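Local coordinates for phosphatidylglycerol lysyltransferase C-terminal domain-containing protein (Bacteroides thetaiotaomicron, PDB 2HQY) that is of unknown function but binds coenzyme A and is probably an acyl- or aminoacyltransferase related to phosphatidylglycerol lysyltransferases, at residues Arg118-Leu130 with Ile257-Gly271. Residues are numbered along the deposited sequence; the frame is centred on the assembly and turned at random.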
loop_
_atom_site.group_PDB
_atom_site.type_symbol
_atom_site.label_atom_id
_atom_site.label_comp_id
_atom_site.label_asym_id
_atom_site.label_seq_id
_atom_site.Cartn_x
_atom_site.Cartn_y
_atom_site.Cartn_z
ATOM N N ARG A 118 5.328 6.390 -25.216
ATOM C CA ARG A 118 4.804 5.228 -25.908
ATOM C C ARG A 118 4.860 3.929 -25.053
ATOM O O ARG A 118 4.048 3.019 -25.237
ATOM C CB ARG A 118 5.578 5.087 -27.223
ATOM C CG ARG A 118 5.297 3.855 -28.028
ATOM C CD ARG A 118 3.839 3.760 -28.470
ATOM N NE ARG A 118 3.636 2.546 -29.265
ATOM C CZ ARG A 118 3.576 1.318 -28.754
ATOM N NH1 ARG A 118 3.661 1.136 -27.430
ATOM N NH2 ARG A 118 3.400 0.270 -29.562
ATOM N N ALA A 119 5.797 3.885 -24.104
ATOM C CA ALA A 119 5.933 2.761 -23.172
ATOM C C ALA A 119 4.658 2.507 -22.394
ATOM O O ALA A 119 4.421 1.389 -21.967
ATOM C CB ALA A 119 7.060 3.023 -22.214
ATOM N N TYR A 120 3.851 3.553 -22.218
ATOM C CA TYR A 120 2.624 3.475 -21.423
ATOM C C TYR A 120 1.314 3.393 -22.190
ATOM O O TYR A 120 0.242 3.386 -21.575
ATOM C CB TYR A 120 2.598 4.622 -20.408
ATOM C CG TYR A 120 3.835 4.579 -19.551
ATOM C CD1 TYR A 120 4.072 3.507 -18.698
ATOM C CD2 TYR A 120 4.787 5.582 -19.632
ATOM C CE1 TYR A 120 5.227 3.447 -17.931
ATOM C CE2 TYR A 120 5.925 5.537 -18.871
ATOM C CZ TYR A 120 6.140 4.469 -18.028
ATOM O OH TYR A 120 7.298 4.442 -17.271
ATOM N N ALA A 121 1.392 3.303 -23.507
ATOM C CA ALA A 121 0.192 3.150 -24.335
ATOM C C ALA A 121 -0.421 1.772 -24.081
ATOM O O ALA A 121 0.318 0.821 -23.841
ATOM C CB ALA A 121 0.544 3.308 -25.819
ATOM N N ASP A 122 -1.752 1.679 -24.130
ATOM C CA ASP A 122 -2.461 0.400 -23.981
ATOM C C ASP A 122 -2.716 -0.213 -25.346
ATOM O O ASP A 122 -3.062 0.483 -26.314
ATOM C CB ASP A 122 -3.828 0.564 -23.322
ATOM C CG ASP A 122 -3.764 0.821 -21.835
ATOM O OD1 ASP A 122 -2.703 0.639 -21.190
ATOM O OD2 ASP A 122 -4.825 1.194 -21.306
ATOM N N TYR A 123 -2.573 -1.527 -25.406
ATOM C CA TYR A 123 -2.916 -2.292 -26.589
ATOM C C TYR A 123 -4.380 -2.740 -26.480
ATOM O O TYR A 123 -4.756 -3.437 -25.524
ATOM C CB TYR A 123 -2.006 -3.518 -26.670
ATOM C CG TYR A 123 -0.619 -3.195 -27.144
ATOM C CD1 TYR A 123 -0.243 -3.450 -28.465
ATOM C CD2 TYR A 123 0.313 -2.607 -26.274
ATOM C CE1 TYR A 123 1.033 -3.148 -28.921
ATOM C CE2 TYR A 123 1.591 -2.298 -26.701
ATOM C CZ TYR A 123 1.944 -2.570 -28.034
ATOM O OH TYR A 123 3.199 -2.251 -28.474
ATOM N N ILE A 124 -5.184 -2.342 -27.461
ATOM C CA ILE A 124 -6.616 -2.665 -27.513
ATOM C C ILE A 124 -6.918 -3.541 -28.750
ATOM O O ILE A 124 -6.475 -3.252 -29.864
ATOM C CB ILE A 124 -7.479 -1.365 -27.456
ATOM C CG1 ILE A 124 -7.183 -0.647 -26.116
ATOM C CG2 ILE A 124 -8.988 -1.680 -27.666
ATOM C CD1 ILE A 124 -8.228 0.330 -25.640
ATOM N N TYR A 125 -7.619 -4.638 -28.509
ATOM C CA TYR A 125 -7.932 -5.651 -29.516
ATOM C C TYR A 125 -9.441 -5.873 -29.570
ATOM O O TYR A 125 -10.149 -5.560 -28.611
ATOM C CB TYR A 125 -7.277 -6.969 -29.097
ATOM C CG TYR A 125 -5.782 -6.889 -28.876
ATOM C CD1 TYR A 125 -4.878 -7.138 -29.920
ATOM C CD2 TYR A 125 -5.276 -6.580 -27.614
ATOM C CE1 TYR A 125 -3.499 -7.069 -29.698
ATOM C CE2 TYR A 125 -3.925 -6.495 -27.381
ATOM C CZ TYR A 125 -3.048 -6.749 -28.402
ATOM O OH TYR A 125 -1.725 -6.681 -28.097
ATOM N N LEU A 126 -9.932 -6.396 -30.688
ATOM C CA LEU A 126 -11.322 -6.857 -30.773
ATOM C C LEU A 126 -11.416 -8.196 -30.067
ATOM O O LEU A 126 -10.627 -9.099 -30.339
ATOM C CB LEU A 126 -11.756 -7.048 -32.220
ATOM C CG LEU A 126 -11.843 -5.772 -33.078
ATOM C CD1 LEU A 126 -12.108 -6.070 -34.559
ATOM C CD2 LEU A 126 -12.888 -4.804 -32.496
ATOM N N ARG A 127 -12.387 -8.338 -29.173
ATOM C CA ARG A 127 -12.654 -9.645 -28.554
ATOM C C ARG A 127 -12.914 -10.704 -29.624
ATOM O O ARG A 127 -12.460 -11.837 -29.499
ATOM C CB ARG A 127 -13.839 -9.549 -27.589
ATOM C CG ARG A 127 -14.053 -10.787 -26.699
ATOM C CD ARG A 127 -15.537 -10.999 -26.379
ATOM N NE ARG A 127 -16.122 -11.768 -27.456
ATOM C CZ ARG A 127 -16.265 -13.092 -27.456
ATOM N NH1 ARG A 127 -15.914 -13.833 -26.407
ATOM N NH2 ARG A 127 -16.795 -13.667 -28.511
ATOM N N SER A 128 -13.652 -10.325 -30.666
ATOM C CA SER A 128 -13.900 -11.189 -31.816
ATOM C C SER A 128 -12.619 -11.745 -32.475
ATOM O O SER A 128 -12.588 -12.934 -32.824
ATOM C CB SER A 128 -14.854 -10.520 -32.831
ATOM O OG SER A 128 -14.339 -9.313 -33.358
ATOM N N ASP A 129 -11.565 -10.932 -32.591
ATOM C CA ASP A 129 -10.287 -11.402 -33.135
ATOM C C ASP A 129 -9.609 -12.414 -32.207
ATOM O O ASP A 129 -9.217 -13.501 -32.628
ATOM C CB ASP A 129 -9.338 -10.228 -33.359
ATOM C CG ASP A 129 -9.702 -9.387 -34.582
ATOM O OD1 ASP A 129 -10.403 -9.887 -35.499
ATOM O OD2 ASP A 129 -9.269 -8.212 -34.615
ATOM N N LEU A 130 -9.477 -12.045 -30.938
ATOM C CA LEU A 130 -8.751 -12.882 -29.972
ATOM C C LEU A 130 -9.499 -14.184 -29.658
ATOM O O LEU A 130 -8.858 -15.202 -29.370
ATOM C CB LEU A 130 -8.425 -12.081 -28.707
ATOM C CG LEU A 130 -7.519 -10.848 -28.918
ATOM C CD1 LEU A 130 -7.120 -10.213 -27.560
ATOM C CD2 LEU A 130 -6.269 -11.184 -29.731
ATOM N N ILE A 257 -14.757 -14.253 -21.924
ATOM C CA ILE A 257 -15.118 -12.851 -21.746
ATOM C C ILE A 257 -16.483 -12.603 -22.412
ATOM O O ILE A 257 -16.669 -12.965 -23.588
ATOM C CB ILE A 257 -14.021 -11.920 -22.359
ATOM C CG1 ILE A 257 -12.729 -12.001 -21.524
ATOM C CG2 ILE A 257 -14.565 -10.474 -22.496
ATOM C CD1 ILE A 257 -11.490 -11.340 -22.200
ATOM N N PRO A 258 -17.452 -12.054 -21.654
ATOM C CA PRO A 258 -18.808 -11.817 -22.167
ATOM C C PRO A 258 -18.825 -10.984 -23.461
ATOM O O PRO A 258 -18.000 -10.090 -23.626
ATOM C CB PRO A 258 -19.473 -11.070 -21.014
ATOM C CG PRO A 258 -18.773 -11.600 -19.787
ATOM C CD PRO A 258 -17.339 -11.669 -20.233
ATOM N N GLU A 259 -19.768 -11.274 -24.356
ATOM C CA GLU A 259 -19.787 -10.677 -25.703
ATOM C C GLU A 259 -19.985 -9.164 -25.735
ATOM O O GLU A 259 -19.573 -8.526 -26.695
ATOM C CB GLU A 259 -20.796 -11.379 -26.647
ATOM C CG GLU A 259 -20.258 -12.707 -27.216
ATOM C CD GLU A 259 -20.913 -13.154 -28.531
ATOM O OE1 GLU A 259 -20.186 -13.766 -29.358
ATOM O OE2 GLU A 259 -22.137 -12.918 -28.746
ATOM N N GLN A 260 -20.587 -8.589 -24.695
ATOM C CA GLN A 260 -20.791 -7.133 -24.663
ATOM C C GLN A 260 -19.460 -6.362 -24.638
ATOM O O GLN A 260 -19.395 -5.191 -25.011
ATOM C CB GLN A 260 -21.689 -6.708 -23.497
ATOM C CG GLN A 260 -21.108 -6.920 -22.098
ATOM C CD GLN A 260 -21.705 -8.133 -21.390
ATOM O OE1 GLN A 260 -21.879 -8.110 -20.173
ATOM N NE2 GLN A 260 -22.045 -9.179 -22.145
ATOM N N TYR A 261 -18.393 -7.035 -24.200
ATOM C CA TYR A 261 -17.053 -6.425 -24.218
ATOM C C TYR A 261 -16.442 -6.612 -25.593
ATOM O O TYR A 261 -15.752 -7.601 -25.850
ATOM C CB TYR A 261 -16.171 -7.010 -23.085
ATOM C CG TYR A 261 -16.878 -6.853 -21.769
ATOM C CD1 TYR A 261 -17.080 -5.577 -21.217
ATOM C CD2 TYR A 261 -17.385 -7.958 -21.095
ATOM C CE1 TYR A 261 -17.763 -5.411 -20.029
ATOM C CE2 TYR A 261 -18.064 -7.807 -19.870
ATOM C CZ TYR A 261 -18.252 -6.534 -19.367
ATOM O OH TYR A 261 -18.942 -6.376 -18.210
ATOM N N ILE A 262 -16.737 -5.658 -26.473
ATOM C CA ILE A 262 -16.251 -5.611 -27.848
ATOM C C ILE A 262 -14.730 -5.537 -27.905
ATOM O O ILE A 262 -14.115 -6.096 -28.820
ATOM C CB ILE A 262 -16.899 -4.382 -28.595
ATOM C CG1 ILE A 262 -18.356 -4.704 -28.945
ATOM C CG2 ILE A 262 -16.214 -4.069 -29.903
ATOM C CD1 ILE A 262 -19.333 -4.390 -27.881
ATOM N N TYR A 263 -14.138 -4.845 -26.922
ATOM C CA TYR A 263 -12.708 -4.572 -26.903
ATOM C C TYR A 263 -12.038 -5.297 -25.756
ATOM O O TYR A 263 -12.623 -5.449 -24.682
ATOM C CB TYR A 263 -12.443 -3.076 -26.756
ATOM C CG TYR A 263 -13.074 -2.296 -27.865
ATOM C CD1 TYR A 263 -12.555 -2.363 -29.146
ATOM C CD2 TYR A 263 -14.211 -1.533 -27.639
ATOM C CE1 TYR A 263 -13.155 -1.668 -30.202
ATOM C CE2 TYR A 263 -14.817 -0.827 -28.685
ATOM C CZ TYR A 263 -14.271 -0.905 -29.954
ATOM O OH TYR A 263 -14.842 -0.212 -30.997
ATOM N N ILE A 264 -10.805 -5.729 -25.994
ATOM C CA ILE A 264 -10.005 -6.334 -24.917
ATOM C C ILE A 264 -8.753 -5.468 -24.777
ATOM O O ILE A 264 -8.032 -5.256 -25.747
ATOM C CB ILE A 264 -9.595 -7.799 -25.200
ATOM C CG1 ILE A 264 -10.812 -8.726 -25.319
ATOM C CG2 ILE A 264 -8.664 -8.287 -24.050
ATOM C CD1 ILE A 264 -10.436 -10.174 -25.722
ATOM N N ASN A 265 -8.530 -4.923 -23.584
ATOM C CA ASN A 265 -7.350 -4.111 -23.315
ATOM C C ASN A 265 -6.311 -4.999 -22.589
ATOM O O ASN A 265 -6.536 -5.444 -21.440
ATOM C CB ASN A 265 -7.750 -2.892 -22.458
ATOM C CG ASN A 265 -6.581 -1.935 -22.180
ATOM O OD1 ASN A 265 -5.420 -2.349 -22.089
ATOM N ND2 ASN A 265 -6.898 -0.645 -22.023
ATOM N N ARG A 266 -5.194 -5.275 -23.258
ATOM C CA ARG A 266 -4.115 -6.112 -22.669
ATOM C C ARG A 266 -2.924 -5.285 -22.174
ATOM O O ARG A 266 -1.813 -5.801 -22.022
ATOM C CB ARG A 266 -3.679 -7.218 -23.651
ATOM C CG ARG A 266 -4.834 -8.172 -23.993
ATOM C CD ARG A 266 -4.490 -9.237 -25.033
ATOM N NE ARG A 266 -3.316 -10.004 -24.630
ATOM C CZ ARG A 266 -3.307 -11.048 -23.813
ATOM N NH1 ARG A 266 -4.427 -11.537 -23.285
ATOM N NH2 ARG A 266 -2.136 -11.606 -23.537
ATOM N N GLU A 267 -3.160 -3.998 -21.929
ATOM C CA GLU A 267 -2.219 -3.133 -21.196
ATOM C C GLU A 267 -0.956 -2.780 -21.995
ATOM O O GLU A 267 -0.972 -2.787 -23.230
ATOM C CB GLU A 267 -1.947 -3.670 -19.756
ATOM C CG GLU A 267 -3.269 -4.137 -19.102
ATOM C CD GLU A 267 -3.258 -4.206 -17.571
ATOM O OE1 GLU A 267 -2.184 -4.369 -16.960
ATOM O OE2 GLU A 267 -4.358 -4.075 -16.974
ATOM N N GLU A 268 0.125 -2.456 -21.298
ATOM C CA GLU A 268 1.239 -1.727 -21.925
ATOM C C GLU A 268 2.430 -2.620 -22.226
ATOM O O GLU A 268 2.540 -3.711 -21.663
ATOM C CB GLU A 268 1.671 -0.594 -20.997
ATOM C CG GLU A 268 0.539 0.317 -20.603
ATOM C CD GLU A 268 0.186 0.244 -19.150
ATOM O OE1 GLU A 268 0.173 -0.884 -18.584
ATOM O OE2 GLU A 268 -0.088 1.333 -18.580
ATOM N N ASP A 269 3.330 -2.161 -23.103
ATOM C CA ASP A 269 4.578 -2.893 -23.329
ATOM C C ASP A 269 5.745 -2.418 -22.463
ATOM O O ASP A 269 6.795 -3.071 -22.440
ATOM C CB ASP A 269 4.971 -2.962 -24.823
ATOM C CG ASP A 269 5.249 -1.597 -25.456
ATOM O OD1 ASP A 269 5.878 -0.716 -24.813
ATOM O OD2 ASP A 269 4.878 -1.432 -26.649
ATOM N N LEU A 270 5.569 -1.285 -21.770
ATOM C CA LEU A 270 6.590 -0.733 -20.846
ATOM C C LEU A 270 7.933 -0.437 -21.530
ATOM O O LEU A 270 8.983 -0.285 -20.865
ATOM C CB LEU A 270 6.778 -1.652 -19.617
ATOM C CG LEU A 270 5.521 -1.921 -18.777
ATOM C CD1 LEU A 270 5.870 -2.731 -17.517
ATOM C CD2 LEU A 270 4.799 -0.615 -18.417
ATOM N N GLY A 271 7.896 -0.324 -22.855
ATOM C CA GLY A 271 9.115 -0.102 -23.620
ATOM C C GLY A 271 10.036 -1.314 -23.710
ATOM O O GLY A 271 11.195 -1.185 -24.150
HETATM O O HOH W 1 2.797 0.211 -24.555
HETATM O O HOH W 2 -1.388 -8.878 -26.379
HETATM O O HOH W 3 -15.261 -7.786 -30.583
#
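Y125 and I264 form a hydrogen-bonded pair between two antiparallel strands, 122-126 and 263-265, in a fold consistent with the acetyltransferase-like (GNAT) family. Strand 122-126 also pairs with strand 286-295, and strand 263-265 with strand 230-238, so the contact lies inside a sheet. I264 N meets Y125 O at 2.7 Å. Backbone bonds run on past this pair, from Y123 N to E267 O, R266 N to Y123 O and R127 N to I262 O.

At one end D269 OD2 takes two donors of segment 118-130. Y123 OH gives its proton to D269 OD2 at 2.6 Å, on the anti lone pair. R118 NH1 meets the same OD2 from above the carboxylate plane at 2.9 Å, in a salt bridge. The ring of Y123 turns its edge to D269, with the ring and carboxylate planes 60° apart. R118 also holds the phenol, because NH2 points almost straight at Y123 OH, 2.8 Å away. The CG of R118 is anti to its N (chi1 173°), and a bend at chi2 brings the guanidinium to both. R276 of helix 273-281 bridges to the same oxygen of D269. D269 OD1 accepts from G271 N in an Asx turn. An alanine in place of D269 would probably leave R118 and Y123 without their shared acceptor and the turn without its side-chain bond. The neighbouring L270 touches the bound coenzyme A.

In the middle, N265 ND2 reaches D122 OD2 at 2.9 Å, with the amide and carboxylate planes 70° apart. K290 bridges to both D122 and E268, which probably offsets their like charges.

At the far end R127 lies along 257-262. Its guanidinium has E259 CG over one face, while NH1 makes a weak bond to I257 O at 3.0 Å. I264 CD1 lies against R127 CA and, at 3.8 Å, L130 CD1.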